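Local coordinates for beta-ketoacyl-[acyl-carrier-protein] synthase FabY (Pseudomonas aeruginosa, PDB 4CW4) that catalyses the condensation of acetyl-CoA with malonyl-ACP to give beta-acetoacetyl-ACP, the primer that starts fatty acid synthesis, at residues 194-199 with 265-270; 200-205 with 369-374. All blocks are in the same frame, centred on the assembly; numbering follows the deposited sequence. Where two conformers were deposited one is given.

Contact 1: 194-199 with 265-270; sequences MSVVAA and TDFINA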
ATOM      1  N   MET A 194      16.206   1.944  -7.091  1.00 11.39           N
ATOM      2  CA  MET A 194      15.801   3.244  -7.604  1.00 10.98           C
ATOM      3  C   MET A 194      15.406   4.174  -6.474  1.00 11.12           C
ATOM      4  O   MET A 194      15.715   5.353  -6.515  1.00 11.68           O
ATOM      5  CB  MET A 194      14.666   3.090  -8.622  1.00 11.54           C
ATOM      6  CG  MET A 194      15.165   2.517  -9.945  1.00 13.12           C
ATOM      7  SD  MET A 194      13.905   2.180 -11.185  1.00 13.52           S
ATOM      8  CE  MET A 194      13.119   3.782 -11.354  1.00 15.44           C
ATOM      9  N   SER A 195      14.778   3.635  -5.438  1.00 11.45           N
ATOM     10  CA  SER A 195      14.366   4.460  -4.304  1.00 11.22           C
ATOM     11  C   SER A 195      15.584   4.995  -3.570  1.00 10.28           C
ATOM     12  O   SER A 195      15.643   6.167  -3.221  1.00 11.13           O
ATOM     13  CB  SER A 195      13.469   3.677  -3.330  1.00 11.97           C
ATOM     14  OG  SER A 195      12.985   4.539  -2.312  1.00 13.64           O
ATOM     15  N   VAL A 196      16.554   4.123  -3.312  1.00 11.34           N
ATOM     16  CA  VAL A 196      17.765   4.525  -2.600  1.00 11.75           C
ATOM     17  C   VAL A 196      18.512   5.611  -3.389  1.00 11.62           C
ATOM     18  O   VAL A 196      18.927   6.633  -2.840  1.00 11.39           O
ATOM     19  CB  VAL A 196      18.666   3.288  -2.328  1.00 13.49           C
ATOM     20  CG1 VAL A 196      20.081   3.676  -1.900  1.00 14.71           C
ATOM     21  CG2 VAL A 196      18.005   2.375  -1.295  1.00 14.93           C
ATOM     22  N   VAL A 197      18.661   5.398  -4.686  1.00 11.45           N
ATOM     23  CA  VAL A 197      19.408   6.344  -5.520  1.00 12.04           C
ATOM     24  C   VAL A 197      18.668   7.678  -5.699  1.00 10.73           C
ATOM     25  O   VAL A 197      19.275   8.763  -5.628  1.00 10.59           O
ATOM     26  CB  VAL A 197      19.783   5.687  -6.867  1.00 13.02           C
ATOM     27  CG1 VAL A 197      20.389   6.660  -7.806  1.00 16.93           C
ATOM     28  CG2 VAL A 197      20.724   4.510  -6.607  1.00 12.91           C
ATOM     29  N   ALA A 198      17.354   7.610  -5.881  1.00  9.81           N
ATOM     30  CA  ALA A 198      16.535   8.813  -5.974  1.00 10.67           C
ATOM     31  C   ALA A 198      16.506   9.594  -4.669  1.00  9.90           C
ATOM     32  O   ALA A 198      16.517  10.821  -4.680  1.00 10.37           O
ATOM     33  CB  ALA A 198      15.122   8.456  -6.407  1.00 11.43           C
ATOM     34  N   ALA A 199      16.410   8.896  -3.545  1.00 10.83           N
ATOM     35  CA  ALA A 199      16.323   9.589  -2.271  1.00 11.94           C
ATOM     36  C   ALA A 199      17.586  10.394  -2.017  1.00 11.83           C
ATOM     37  O   ALA A 199      17.519  11.517  -1.517  1.00 11.97           O
ATOM     38  CB  ALA A 199      16.050   8.621  -1.130  1.00 13.39           C
ATOM     39  N   THR A 265       9.784   2.997   1.080  1.00 11.02           N
ATOM     40  CA  THR A 265       9.725   3.858   2.257  1.00 11.34           C
ATOM     41  C   THR A 265      10.635   3.325   3.371  1.00 11.47           C
ATOM     42  O   THR A 265      11.445   4.056   3.945  1.00 11.44           O
ATOM     43  CB  THR A 265       8.272   3.867   2.796  1.00 10.84           C
ATOM     44  OG1 THR A 265       7.391   4.144   1.703  1.00 10.43           O
ATOM     45  CG2 THR A 265       8.114   4.889   3.916  1.00 11.89           C
ATOM     46  N   ASP A 266      10.488   2.042   3.684  1.00 10.27           N
ATOM     47  CA  ASP A 266      11.247   1.444   4.769  1.00 10.85           C
ATOM     48  C   ASP A 266      12.754   1.558   4.535  1.00 11.50           C
ATOM     49  O   ASP A 266      13.514   1.782   5.465  1.00 12.33           O
ATOM     50  CB  ASP A 266      10.872  -0.037   4.926  1.00 11.82           C
ATOM     51  CG  ASP A 266       9.395  -0.258   5.226  1.00 13.64           C
ATOM     52  OD1 ASP A 266       8.755   0.593   5.880  1.00 15.08           O
ATOM     53  OD2 ASP A 266       8.871  -1.309   4.782  1.00 15.30           O
ATOM     54  N   PHE A 267      13.196   1.381   3.291  1.00 10.86           N
ATOM     55  CA  PHE A 267      14.623   1.474   2.990  1.00 10.71           C
ATOM     56  C   PHE A 267      15.154   2.888   3.250  1.00 11.68           C
ATOM     57  O   PHE A 267      16.290   3.064   3.651  1.00 11.94           O
ATOM     58  CB  PHE A 267      14.906   1.065   1.541  1.00 10.80           C
ATOM     59  CG  PHE A 267      15.317  -0.372   1.391  1.00 11.00           C
ATOM     60  CD1 PHE A 267      14.692  -1.373   2.109  1.00 12.64           C
ATOM     61  CD2 PHE A 267      16.352  -0.724   0.540  1.00 11.68           C
ATOM     62  CE1 PHE A 267      15.072  -2.687   1.990  1.00 12.88           C
ATOM     63  CE2 PHE A 267      16.754  -2.059   0.428  1.00 13.10           C
ATOM     64  CZ  PHE A 267      16.110  -3.038   1.159  1.00 13.10           C
ATOM     65  N   ILE A 268      14.343   3.901   3.019  1.00 12.35           N
ATOM     66  CA  ILE A 268      14.798   5.263   3.285  1.00 11.14           C
ATOM     67  C   ILE A 268      15.005   5.509   4.785  1.00 10.93           C
ATOM     68  O   ILE A 268      16.019   6.078   5.186  1.00 11.53           O
ATOM     69  CB  ILE A 268      13.831   6.289   2.686  1.00 11.82           C
ATOM     70  CG1 ILE A 268      13.894   6.226   1.159  1.00 12.68           C
ATOM     71  CG2 ILE A 268      14.157   7.712   3.135  1.00 13.09           C
ATOM     72  CD1 ILE A 268      12.753   6.942   0.492  1.00 13.88           C
ATOM     73  N   ASN A 269      14.058   5.097   5.621  1.00 11.25           N
ATOM     74  CA  ASN A 269      14.252   5.216   7.066  1.00 11.41           C
ATOM     75  C   ASN A 269      15.479   4.443   7.563  1.00 12.64           C
ATOM     76  O   ASN A 269      16.249   4.959   8.364  1.00 12.54           O
ATOM     77  CB  ASN A 269      13.014   4.743   7.822  1.00 11.71           C
ATOM     78  CG  ASN A 269      11.823   5.627   7.583  1.00 12.33           C
ATOM     79  OD1 ASN A 269      11.944   6.861   7.548  1.00 12.98           O
ATOM     80  ND2 ASN A 269      10.652   5.012   7.432  1.00 13.31           N
ATOM     81  N   ALA A 270      15.641   3.215   7.070  1.00 12.34           N
ATOM     82  CA  ALA A 270      16.627   2.274   7.582  1.00 11.85           C
ATOM     83  C   ALA A 270      18.042   2.513   7.097  1.00 12.70           C
ATOM     84  O   ALA A 270      18.988   2.212   7.814  1.00 13.92           O
ATOM     85  CB  ALA A 270      16.220   0.873   7.233  1.00 11.64           C
TER
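I268 lies with CG1 opposite its carbonyl carbon and beside the backbone N (chi1 -68°), and an extended chi2 of 166° carries CD1 onward to S195 and A199. On the other helix S195 turns OG anti to its own N, which brings the oxygen toward I268 CD1. The pair illustrates how two buried helices can divide an interface: S195 and A199 receive the arm of I268, while V196 meets F267. The ethyl arm of I268 fits against two residues one turn apart on 194-199: CD1 lies 3.7 Å from S195 OG, and A199 CB sits 4.0 Å from I268 CG1. Beside this pair, V196 and F267 make a second apolar contact, in which the methyl CG2 of V196 comes up to the ring edge, in the ring plane, 4.0 Å from F267 CD2. The ring of F267 also meets Y271 and H188 edge-to-face.

The touch between S195 OG and I268 CD1 is only van der Waals contact. The hydroxyl finds its polar partners in Y369 OH and in P264 O, the latter just before 265-270, so a buried polar atom is satisfied within an otherwise apolar interface.

The short segments run 9.3 Å apart at closest approach and cross at -52°, with V196 and I268 nearest in backbone register, their CA atoms 6.6 Å apart. Beyond F267 and A270 lies I403 of the second subunit, while D266 OD1 bonds N543 ND2 of that subunit; helix 263-273 therefore faces helix 190-204 on one side and the homodimer partner on another. Buried and away from the annotated active-site residues, this helix-helix packing belongs to the N-terminal half of the thiolase-like fold of beta-ketoacyl synthases.

Contact 2: 200-205 with 369-374; sequences TDAIRS and YVVLMD
A202 O, near the end of helix 190-204, takes a hydrogen bond of 2.7 Å from S205 OG. The hydroxyl approaches at 129° to the C=O and is tilted 28° from the carbonyl plane; a weak bond from S205 N reaches the same oxygen. S205 OG is itself bonded to F15 N of strand 10-19, tying the helix end to that strand. Across the contact, the methyl CG2 of V371 packs on the twice-bonded carbonyl, 3.8 Å from A202 O.

The rest of the meeting is apolar and depends on a small residue. A202 CB points at the strand and lies 3.7 Å from Y369 CB, so the helix comes close at this point: the CA atoms of A202 and Y369 are 5.9 Å apart. This is a helix laid on a beta-sheet, as in the layered alpha-beta architecture of the thiolase-like fold. Strand 366-374 runs between strands 10-19 and 307-314, antiparallel to both, and the short axes of helix and strand diverge by 33°.

V371 also points toward the helix. With CG2 opposite its carbonyl carbon and CG1 anti to the backbone N, it offers CG2 to both A202 and I203. Although CB of I203 starts away from the strand, its first two torsions fold the chain back until CD1 is 4.2 Å from V371 CG2. I203 further touches I309 of strand 307-314, while V371 packs on V13 of strand 10-19.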
ATOM      1  N   THR A 200      18.739   9.825  -2.346  1.00 11.72           N
ATOM      2  CA  THR A 200      19.985  10.544  -2.138  1.00 11.98           C
ATOM      3  C   THR A 200      19.985  11.809  -2.984  1.00 10.78           C
ATOM      4  O   THR A 200      20.353  12.877  -2.493  1.00 11.02           O
ATOM      5  CB  THR A 200      21.229   9.704  -2.477  1.00 14.09           C
ATOM      6  OG1 THR A 200      21.347   8.610  -1.561  1.00 16.28           O
ATOM      7  CG2 THR A 200      22.489  10.563  -2.395  1.00 14.43           C
ATOM      8  N   ASP A 201      19.589  11.690  -4.250  1.00 10.31           N
ATOM      9  CA  ASP A 201      19.546  12.870  -5.139  1.00  9.88           C
ATOM     10  C   ASP A 201      18.676  13.969  -4.507  1.00  9.18           C
ATOM     11  O   ASP A 201      19.095  15.138  -4.429  1.00 10.63           O
ATOM     12  CB  ASP A 201      19.007  12.464  -6.510  1.00 10.98           C
ATOM     13  CG  ASP A 201      19.080  13.564  -7.532  1.00 10.56           C
ATOM     14  OD1 ASP A 201      20.102  14.291  -7.596  1.00 10.43           O
ATOM     15  OD2 ASP A 201      18.099  13.723  -8.279  1.00 10.37           O
ATOM     16  N   ALA A 202      17.487  13.606  -4.020  1.00  9.57           N
ATOM     17  CA  ALA A 202      16.596  14.599  -3.408  1.00 10.33           C
ATOM     18  C   ALA A 202      17.216  15.276  -2.169  1.00 10.37           C
ATOM     19  O   ALA A 202      17.135  16.496  -2.001  1.00 10.36           O
ATOM     20  CB  ALA A 202      15.254  13.973  -3.061  1.00 12.24           C
ATOM     21  N   ILE A 203      17.814  14.490  -1.283  1.00 10.82           N
ATOM     22  CA  ILE A 203      18.363  15.019  -0.040  1.00 12.76           C
ATOM     23  C   ILE A 203      19.540  15.931  -0.326  1.00 12.23           C
ATOM     24  O   ILE A 203      19.682  16.982   0.266  1.00 12.70           O
ATOM     25  CB  ILE A 203      18.797  13.844   0.877  1.00 16.10           C
ATOM     26  CG1 ILE A 203      17.557  13.096   1.367  1.00 18.24           C
ATOM     27  CG2 ILE A 203      19.667  14.319   2.039  1.00 17.26           C
ATOM     28  CD1 ILE A 203      16.628  13.922   2.258  1.00 20.33           C
ATOM     29  N   ARG A 204      20.406  15.521  -1.244  0.56 11.51           N
ATOM     30  CA  ARG A 204      21.583  16.317  -1.552  0.56 10.99           C
ATOM     31  C   ARG A 204      21.235  17.593  -2.322  0.56 10.97           C
ATOM     32  O   ARG A 204      21.984  18.563  -2.281  0.56 11.16           O
ATOM     33  CB  ARG A 204      22.610  15.493  -2.336  0.56 11.01           C
ATOM     34  CG  ARG A 204      23.220  14.341  -1.541  0.56 12.32           C
ATOM     35  CD  ARG A 204      24.387  13.715  -2.238  0.56 14.62           C
ATOM     36  NE  ARG A 204      24.862  12.534  -1.520  0.56 16.79           N
ATOM     37  CZ  ARG A 204      25.680  12.565  -0.470  0.56 19.31           C
ATOM     38  NH1 ARG A 204      26.141  13.728  -0.007  0.56 19.81           N
ATOM     39  NH2 ARG A 204      26.056  11.426   0.104  0.56 20.32           N
ATOM     40  N   SER A 205      20.101  17.596  -3.015  1.00 10.51           N
ATOM     41  CA  SER A 205      19.656  18.776  -3.748  1.00 10.83           C
ATOM     42  C   SER A 205      19.300  19.921  -2.821  1.00 10.95           C
ATOM     43  O   SER A 205      19.208  21.047  -3.264  1.00 11.73           O
ATOM     44  CB  SER A 205      18.432  18.478  -4.620  1.00  9.75           C
ATOM     45  OG  SER A 205      17.226  18.465  -3.861  1.00 10.59           O
ATOM     46  N   TYR A 369      11.402  11.956  -5.466  1.00  9.59           N
ATOM     47  CA  TYR A 369      11.150  12.460  -4.118  1.00  9.89           C
ATOM     48  C   TYR A 369      11.152  13.981  -4.080  1.00 10.19           C
ATOM     49  O   TYR A 369      11.933  14.629  -4.773  1.00 10.76           O
ATOM     50  CB  TYR A 369      12.186  11.909  -3.110  1.00 11.16           C
ATOM     51  CG  TYR A 369      11.970  10.456  -2.915  1.00 10.76           C
ATOM     52  CD1 TYR A 369      10.948  10.009  -2.097  1.00 11.39           C
ATOM     53  CD2 TYR A 369      12.726   9.520  -3.614  1.00 10.92           C
ATOM     54  CE1 TYR A 369      10.689   8.670  -1.966  1.00 11.32           C
ATOM     55  CE2 TYR A 369      12.474   8.188  -3.493  1.00 11.26           C
ATOM     56  CZ  TYR A 369      11.459   7.763  -2.676  1.00 11.02           C
ATOM     57  OH  TYR A 369      11.165   6.419  -2.541  1.00 11.83           O
ATOM     58  N   VAL A 370      10.275  14.538  -3.250  1.00  9.58           N
ATOM     59  CA  VAL A 370      10.387  15.939  -2.869  1.00 10.59           C
ATOM     60  C   VAL A 370      10.654  15.993  -1.374  1.00 10.37           C
ATOM     61  O   VAL A 370      10.219  15.112  -0.611  1.00 10.77           O
ATOM     62  CB  VAL A 370       9.124  16.780  -3.203  1.00 12.49           C
ATOM     63  CG1 VAL A 370       8.925  16.865  -4.731  1.00 14.20           C
ATOM     64  CG2 VAL A 370       7.884  16.251  -2.493  1.00 13.51           C
ATOM     65  N   VAL A 371      11.380  17.023  -0.965  1.00  9.67           N
ATOM     66  CA  VAL A 371      11.649  17.269   0.447  1.00 10.27           C
ATOM     67  C   VAL A 371      10.845  18.489   0.838  1.00 10.43           C
ATOM     68  O   VAL A 371      11.024  19.546   0.256  1.00 10.67           O
ATOM     69  CB  VAL A 371      13.137  17.517   0.716  1.00 11.47           C
ATOM     70  CG1 VAL A 371      13.395  17.642   2.210  1.00 11.96           C
ATOM     71  CG2 VAL A 371      13.987  16.422   0.114  1.00 11.62           C
ATOM     72  N   LEU A 372       9.941  18.328   1.797  1.00  9.48           N
ATOM     73  CA  LEU A 372       9.121  19.416   2.303  1.00 10.30           C
ATOM     74  C   LEU A 372       9.598  19.825   3.683  1.00 10.87           C
ATOM     75  O   LEU A 372      10.012  18.983   4.492  1.00 11.50           O
ATOM     76  CB  LEU A 372       7.653  18.988   2.431  1.00 10.09           C
ATOM     77  CG  LEU A 372       7.013  18.353   1.200  1.00 10.92           C
ATOM     78  CD1 LEU A 372       5.568  17.967   1.487  1.00 11.20           C
ATOM     79  CD2 LEU A 372       7.104  19.318   0.003  1.00 11.08           C
ATOM     80  N   MET A 373       9.503  21.121   3.960  1.00  9.95           N
ATOM     81  CA  MET A 373       9.656  21.616   5.319  1.00 10.26           C
ATOM     82  C   MET A 373       8.548  22.589   5.615  1.00 10.68           C
ATOM     83  O   MET A 373       8.026  23.207   4.709  1.00 12.06           O
ATOM     84  CB  MET A 373      10.979  22.357   5.496  1.00 11.11           C
ATOM     85  CG  MET A 373      12.202  21.501   5.451  1.00 12.65           C
ATOM     86  SD  MET A 373      13.695  22.481   5.699  1.00 13.12           S
ATOM     87  CE  MET A 373      14.894  21.133   5.683  1.00 14.30           C
ATOM     88  N   ASP A 374       8.208  22.749   6.885  1.00 10.31           N
ATOM     89  CA  ASP A 374       7.383  23.887   7.251  1.00 12.02           C
ATOM     90  C   ASP A 374       8.141  25.194   7.003  1.00 11.19           C
ATOM     91  O   ASP A 374       9.371  25.242   6.997  1.00 11.80           O
ATOM     92  CB  ASP A 374       6.895  23.803   8.696  1.00 11.77           C
ATOM     93  CG  ASP A 374       7.995  23.980   9.712  1.00 13.13           C
ATOM     94  OD1 ASP A 374       8.290  25.145  10.111  1.00 13.41           O
ATOM     95  OD2 ASP A 374       8.553  22.950  10.132  1.00 14.58           O
TER

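How the contacts relate
Both contacts are buried, and both use helix 190-204: 194-199 meets another helix, whereas 200-205 rests on the sheet through strand 366-374. Contact 1 lies near the homodimer partner, which reaches several residues of 265-270; contact 2 is touched by its own chain alone. Their polar chemistry differs: in contact 1 a side-chain hydroxyl, S195, faces an isoleucine methyl but is held by groups outside the pair, whereas in contact 2 a backbone carbonyl, A202, is bonded within its own helix end. A202 also brings helix and strand close. The centres lie about 12 Å apart, joined by Y369, whose ring runs from the strand along A198 and A199 to S195.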